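Local coordinates for macrodomain protein (Streptomyces coelicolor, PDB 5E3B) that probably removes ADP-ribose by hydrolysis from modified targets, such as ADP-ribosylated thymidine in DNA, and is linked to the control of antibiotic production, at residues Gly38-Trp52 with Tyr96-Met108. Residues are numbered along the deposited sequence; the frame is centred on the assembly and turned at random. Where two conformers were deposited one is given.
Sequences GVKMIAHVCNDLGGW and YVWVANMIGQHGM
Lys40 N bonds to Tyr96 O, opening a parallel pairing with strand 97-105 in which Lys40, Ile42, His44 and Cys46 each use N and O toward the residues flanking their partner. On one face Ile42 CD1 lies against Val97 CG1; on the other Ala43 CB touches Ala100 CB and Met102 CE, over helix 119-136. The His44 ring stands beside the Asn101 side chain, the two planes 82° apart, and NE2 donates to Asn101 OD1 at 2.8 Å; Asn101 ND2 is held by Gln89 and Pro67, fixing the amide's rotation. Cys46 O accepts from both Gly104 N and Gln105 N, the mark of a beta bulge shifting the register by one. With CG between the backbone N and the carbonyl carbon (chi1 65°), Asn47 turns OD1 back to Leu49 N, an Asx turn, and to Gly51 N, each donor on a lone pair in the carbonyl plane; Met108 CG packs against Asn47 ND2 at 3.7 Å. Asp48 OD1 accepts from Gly107 N, and OD2 receives His106 ND1 on its syn lone pair at 2.8 Å. These are adjacent inner strands of the mixed macrodomain sheet, an alpha/beta/alpha fold whose ligand cleft characteristically lies at the C-terminal strand ends.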
loop_
_atom_site.group_PDB
_atom_site.type_symbol
_atom_site.label_atom_id
_atom_site.label_comp_id
_atom_site.label_asym_id
_atom_site.label_seq_id
_atom_site.Cartn_x
_atom_site.Cartn_y
_atom_site.Cartn_z
ATOM N N GLY A 38 18.165 -3.009 1.339
ATOM C CA GLY A 38 17.768 -2.844 -0.021
ATOM C C GLY A 38 16.572 -1.889 -0.021
ATOM O O GLY A 38 16.194 -1.385 1.028
ATOM N N VAL A 39 16.057 -1.637 -1.187
ATOM C CA VAL A 39 14.966 -0.670 -1.364
ATOM C C VAL A 39 13.775 -1.321 -0.709
ATOM O O VAL A 39 13.527 -2.528 -0.899
ATOM C CB VAL A 39 14.700 -0.379 -2.845
ATOM C CG1 VAL A 39 13.526 0.552 -2.997
ATOM C CG2 VAL A 39 15.973 0.226 -3.484
ATOM N N LYS A 40 13.042 -0.506 -0.005
ATOM C CA LYS A 40 11.794 -0.911 0.701
ATOM C C LYS A 40 10.621 -0.109 0.161
ATOM O O LYS A 40 10.707 1.136 0.008
ATOM C CB LYS A 40 11.958 -0.639 2.179
ATOM C CG LYS A 40 12.995 -1.599 2.769
ATOM C CD LYS A 40 13.564 -1.123 4.088
ATOM C CE LYS A 40 14.668 -0.067 3.977
ATOM N NZ LYS A 40 16.040 -0.525 3.606
ATOM N N MET A 41 9.473 -0.806 -0.013
ATOM C CA MET A 41 8.259 -0.156 -0.460
ATOM C C MET A 41 7.166 -0.557 0.475
ATOM O O MET A 41 6.884 -1.726 0.634
ATOM C CB MET A 41 7.896 -0.506 -1.876
ATOM C CG MET A 41 6.703 0.233 -2.333
ATOM S SD MET A 41 6.230 -0.219 -3.990
ATOM C CE MET A 41 7.528 0.443 -4.963
ATOM N N ILE A 42 6.548 0.469 1.070
ATOM C CA ILE A 42 5.456 0.286 2.032
ATOM C C ILE A 42 4.151 0.563 1.311
ATOM O O ILE A 42 3.923 1.687 0.904
ATOM C CB ILE A 42 5.662 1.217 3.198
ATOM C CG1 ILE A 42 7.035 0.976 3.856
ATOM C CG2 ILE A 42 4.536 1.137 4.174
ATOM C CD1 ILE A 42 7.470 2.180 4.581
ATOM N N ALA A 43 3.288 -0.441 1.153
ATOM C CA ALA A 43 2.090 -0.313 0.352
ATOM C C ALA A 43 0.893 -0.439 1.235
ATOM O O ALA A 43 0.847 -1.332 2.123
ATOM C CB ALA A 43 2.024 -1.440 -0.685
ATOM N N HIS A 44 -0.080 0.454 1.032
ATOM C CA HIS A 44 -1.259 0.463 1.867
ATOM C C HIS A 44 -2.459 0.960 1.087
ATOM O O HIS A 44 -2.358 1.647 0.078
ATOM C CB HIS A 44 -0.967 1.260 3.149
ATOM C CG HIS A 44 -0.819 2.740 2.882
ATOM N ND1 HIS A 44 -1.680 3.691 3.382
ATOM C CD2 HIS A 44 0.063 3.415 2.105
ATOM C CE1 HIS A 44 -1.362 4.881 2.929
ATOM N NE2 HIS A 44 -0.325 4.752 2.136
ATOM N N VAL A 45 -3.634 0.616 1.615
ATOM C CA VAL A 45 -4.891 0.913 0.982
ATOM C C VAL A 45 -5.492 2.279 1.363
ATOM O O VAL A 45 -5.851 2.474 2.532
ATOM C CB VAL A 45 -5.962 -0.168 1.204
ATOM C CG1 VAL A 45 -7.181 0.194 0.438
ATOM C CG2 VAL A 45 -5.406 -1.491 0.680
ATOM N N CYS A 46 -5.684 3.135 0.391
ATOM C CA CYS A 46 -6.383 4.410 0.589
ATOM C C CYS A 46 -7.744 4.372 -0.050
ATOM O O CYS A 46 -8.032 3.564 -0.960
ATOM C CB CYS A 46 -5.530 5.515 -0.030
ATOM S SG CYS A 46 -3.869 5.716 0.668
ATOM N N ASN A 47 -8.590 5.292 0.380
ATOM C CA ASN A 47 -9.919 5.470 -0.268
ATOM C C ASN A 47 -9.899 6.438 -1.419
ATOM O O ASN A 47 -8.937 7.201 -1.666
ATOM C CB ASN A 47 -10.963 5.850 0.785
ATOM C CG ASN A 47 -10.687 7.192 1.394
ATOM O OD1 ASN A 47 -10.902 8.239 0.759
ATOM N ND2 ASN A 47 -10.177 7.173 2.598
ATOM N N ASP A 48 -10.962 6.367 -2.210
ATOM C CA ASP A 48 -11.074 7.221 -3.380
ATOM C C ASP A 48 -11.794 8.524 -3.147
ATOM O O ASP A 48 -12.163 9.230 -4.102
ATOM C CB ASP A 48 -11.776 6.450 -4.525
ATOM C CG ASP A 48 -13.192 5.996 -4.171
ATOM O OD1 ASP A 48 -13.666 6.166 -3.032
ATOM O OD2 ASP A 48 -13.820 5.373 -5.093
ATOM N N LEU A 49 -11.951 8.884 -1.897
ATOM C CA LEU A 49 -12.672 10.116 -1.541
ATOM C C LEU A 49 -11.810 11.215 -0.932
ATOM O O LEU A 49 -12.316 12.298 -0.601
ATOM C CB LEU A 49 -13.826 9.788 -0.562
ATOM C CG LEU A 49 -15.044 9.062 -1.126
ATOM C CD1 LEU A 49 -15.965 8.821 0.043
ATOM C CD2 LEU A 49 -15.716 9.919 -2.199
ATOM N N GLY A 50 -10.495 11.008 -0.815
ATOM C CA GLY A 50 -9.642 11.987 -0.292
ATOM C C GLY A 50 -9.535 12.057 1.228
ATOM O O GLY A 50 -9.036 13.013 1.787
ATOM N N GLY A 51 -10.007 11.013 1.894
ATOM C CA GLY A 51 -9.942 10.939 3.325
ATOM C C GLY A 51 -8.644 10.325 3.811
ATOM O O GLY A 51 -8.251 9.244 3.371
ATOM N N TRP A 52 -7.959 11.006 4.705
ATOM C CA TRP A 52 -6.731 10.545 5.312
ATOM C C TRP A 52 -6.723 10.962 6.769
ATOM O O TRP A 52 -6.229 12.023 7.173
ATOM C CB TRP A 52 -5.532 11.085 4.521
ATOM C CG TRP A 52 -4.108 10.746 4.919
ATOM C CD1 TRP A 52 -3.489 10.965 6.132
ATOM C CD2 TRP A 52 -3.178 9.982 4.142
ATOM N NE1 TRP A 52 -2.226 10.426 6.118
ATOM C CE2 TRP A 52 -1.988 9.819 4.913
ATOM C CE3 TRP A 52 -3.222 9.434 2.863
ATOM C CZ2 TRP A 52 -0.820 9.197 4.436
ATOM C CZ3 TRP A 52 -2.081 8.751 2.425
ATOM C CH2 TRP A 52 -0.894 8.672 3.157
ATOM N N TYR A 96 16.177 5.057 0.279
ATOM C CA TYR A 96 15.753 3.805 -0.350
ATOM C C TYR A 96 14.463 3.337 0.283
ATOM O O TYR A 96 14.256 2.110 0.358
ATOM C CB TYR A 96 16.858 2.799 -0.210
ATOM C CG TYR A 96 18.155 3.333 -0.875
ATOM C CD1 TYR A 96 18.213 3.413 -2.244
ATOM C CD2 TYR A 96 19.235 3.761 -0.090
ATOM C CE1 TYR A 96 19.308 3.966 -2.910
ATOM C CE2 TYR A 96 20.408 4.264 -0.715
ATOM C CZ TYR A 96 20.421 4.357 -2.123
ATOM O OH TYR A 96 21.519 4.846 -2.812
ATOM N N VAL A 97 13.564 4.263 0.584
ATOM C CA VAL A 97 12.234 3.875 1.064
ATOM C C VAL A 97 11.153 4.691 0.260
ATOM O O VAL A 97 11.247 5.966 0.142
ATOM C CB VAL A 97 12.021 4.034 2.580
ATOM C CG1 VAL A 97 10.611 3.591 2.966
ATOM C CG2 VAL A 97 13.111 3.252 3.399
ATOM N N TRP A 98 10.092 3.994 -0.183
ATOM C CA TRP A 98 8.982 4.551 -0.875
ATOM C C TRP A 98 7.696 4.091 -0.155
ATOM O O TRP A 98 7.670 3.036 0.420
ATOM C CB TRP A 98 8.881 4.033 -2.301
ATOM C CG TRP A 98 9.614 4.885 -3.358
ATOM C CD1 TRP A 98 9.054 5.845 -4.148
ATOM C CD2 TRP A 98 10.959 4.885 -3.654
ATOM N NE1 TRP A 98 9.958 6.441 -4.941
ATOM C CE2 TRP A 98 11.158 5.849 -4.662
ATOM C CE3 TRP A 98 12.024 4.141 -3.192
ATOM C CZ2 TRP A 98 12.413 6.128 -5.232
ATOM C CZ3 TRP A 98 13.235 4.406 -3.697
ATOM C CH2 TRP A 98 13.438 5.419 -4.729
ATOM N N VAL A 99 6.726 4.960 -0.163
ATOM C CA VAL A 99 5.311 4.629 0.205
ATOM C C VAL A 99 4.458 4.580 -1.044
ATOM O O VAL A 99 4.441 5.543 -1.852
ATOM C CB VAL A 99 4.777 5.632 1.231
ATOM C CG1 VAL A 99 3.339 5.363 1.569
ATOM C CG2 VAL A 99 5.657 5.568 2.480
ATOM N N ALA A 100 3.647 3.513 -1.174
ATOM C CA ALA A 100 2.754 3.346 -2.285
ATOM C C ALA A 100 1.345 3.539 -1.759
ATOM O O ALA A 100 0.813 2.720 -0.997
ATOM C CB ALA A 100 2.860 1.901 -2.898
ATOM N N ASN A 101 0.758 4.677 -2.100
ATOM C CA ASN A 101 -0.600 4.971 -1.767
ATOM C C ASN A 101 -1.525 4.355 -2.857
ATOM O O ASN A 101 -1.567 4.827 -3.998
ATOM C CB ASN A 101 -0.869 6.474 -1.733
ATOM C CG ASN A 101 -0.095 7.273 -0.685
ATOM O OD1 ASN A 101 0.306 6.813 0.369
ATOM N ND2 ASN A 101 0.152 8.543 -1.054
ATOM N N MET A 102 -2.162 3.249 -2.507
ATOM C CA MET A 102 -2.986 2.442 -3.431
ATOM C C MET A 102 -4.450 2.875 -3.274
ATOM O O MET A 102 -4.973 2.767 -2.174
ATOM C CB MET A 102 -2.929 0.976 -3.134
ATOM C CG MET A 102 -1.523 0.400 -3.215
ATOM S SD MET A 102 -1.451 -1.427 -3.061
ATOM C CE MET A 102 -1.871 -1.603 -1.384
ATOM N N ILE A 103 -5.104 3.231 -4.355
ATOM C CA ILE A 103 -6.539 3.586 -4.232
ATOM C C ILE A 103 -7.324 2.299 -4.359
ATOM O O ILE A 103 -7.616 1.837 -5.507
ATOM C CB ILE A 103 -6.942 4.645 -5.285
ATOM C CG1 ILE A 103 -6.068 5.904 -5.258
ATOM C CG2 ILE A 103 -8.413 4.993 -5.030
ATOM C CD1 ILE A 103 -5.879 6.544 -3.888
ATOM N N GLY A 104 -7.637 1.722 -3.209
ATOM C CA GLY A 104 -8.204 0.393 -3.201
ATOM C C GLY A 104 -9.530 0.295 -2.577
ATOM O O GLY A 104 -10.175 -0.766 -2.719
ATOM N N GLN A 105 -9.956 1.329 -1.856
ATOM C CA GLN A 105 -11.169 1.295 -1.032
ATOM C C GLN A 105 -12.145 2.313 -1.610
ATOM O O GLN A 105 -11.807 3.469 -1.858
ATOM C CB GLN A 105 -10.836 1.623 0.417
ATOM C CG GLN A 105 -12.038 1.845 1.264
ATOM C CD GLN A 105 -11.645 2.347 2.594
ATOM O OE1 GLN A 105 -10.453 2.388 2.915
ATOM N NE2 GLN A 105 -12.604 2.842 3.343
ATOM N N HIS A 106 -13.344 1.835 -1.905
ATOM C CA HIS A 106 -14.383 2.691 -2.450
ATOM C C HIS A 106 -15.251 3.277 -1.331
ATOM O O HIS A 106 -15.861 2.534 -0.573
ATOM C CB HIS A 106 -15.308 1.919 -3.417
ATOM C CG HIS A 106 -16.419 2.769 -3.948
ATOM N ND1 HIS A 106 -16.202 3.939 -4.636
ATOM C CD2 HIS A 106 -17.763 2.563 -3.966
ATOM C CE1 HIS A 106 -17.356 4.456 -5.013
ATOM N NE2 HIS A 106 -18.320 3.645 -4.603
ATOM N N GLY A 107 -15.291 4.607 -1.241
ATOM C CA GLY A 107 -15.935 5.264 -0.069
ATOM C C GLY A 107 -15.189 5.111 1.261
ATOM O O GLY A 107 -14.044 4.642 1.279
ATOM N N MET A 108 -15.838 5.541 2.364
ATOM C CA MET A 108 -15.304 5.410 3.748
ATOM C C MET A 108 -16.344 4.732 4.640
ATOM O O MET A 108 -17.496 4.654 4.207
ATOM C CB MET A 108 -14.976 6.805 4.306
ATOM C CG MET A 108 -13.761 7.474 3.622
ATOM S SD MET A 108 -13.311 9.063 4.394
ATOM C CE MET A 108 -14.870 9.884 4.056
HETATM O O HOH W 1 -7.987 1.577 3.903
HETATM O O HOH W 2 -9.699 4.702 4.189
#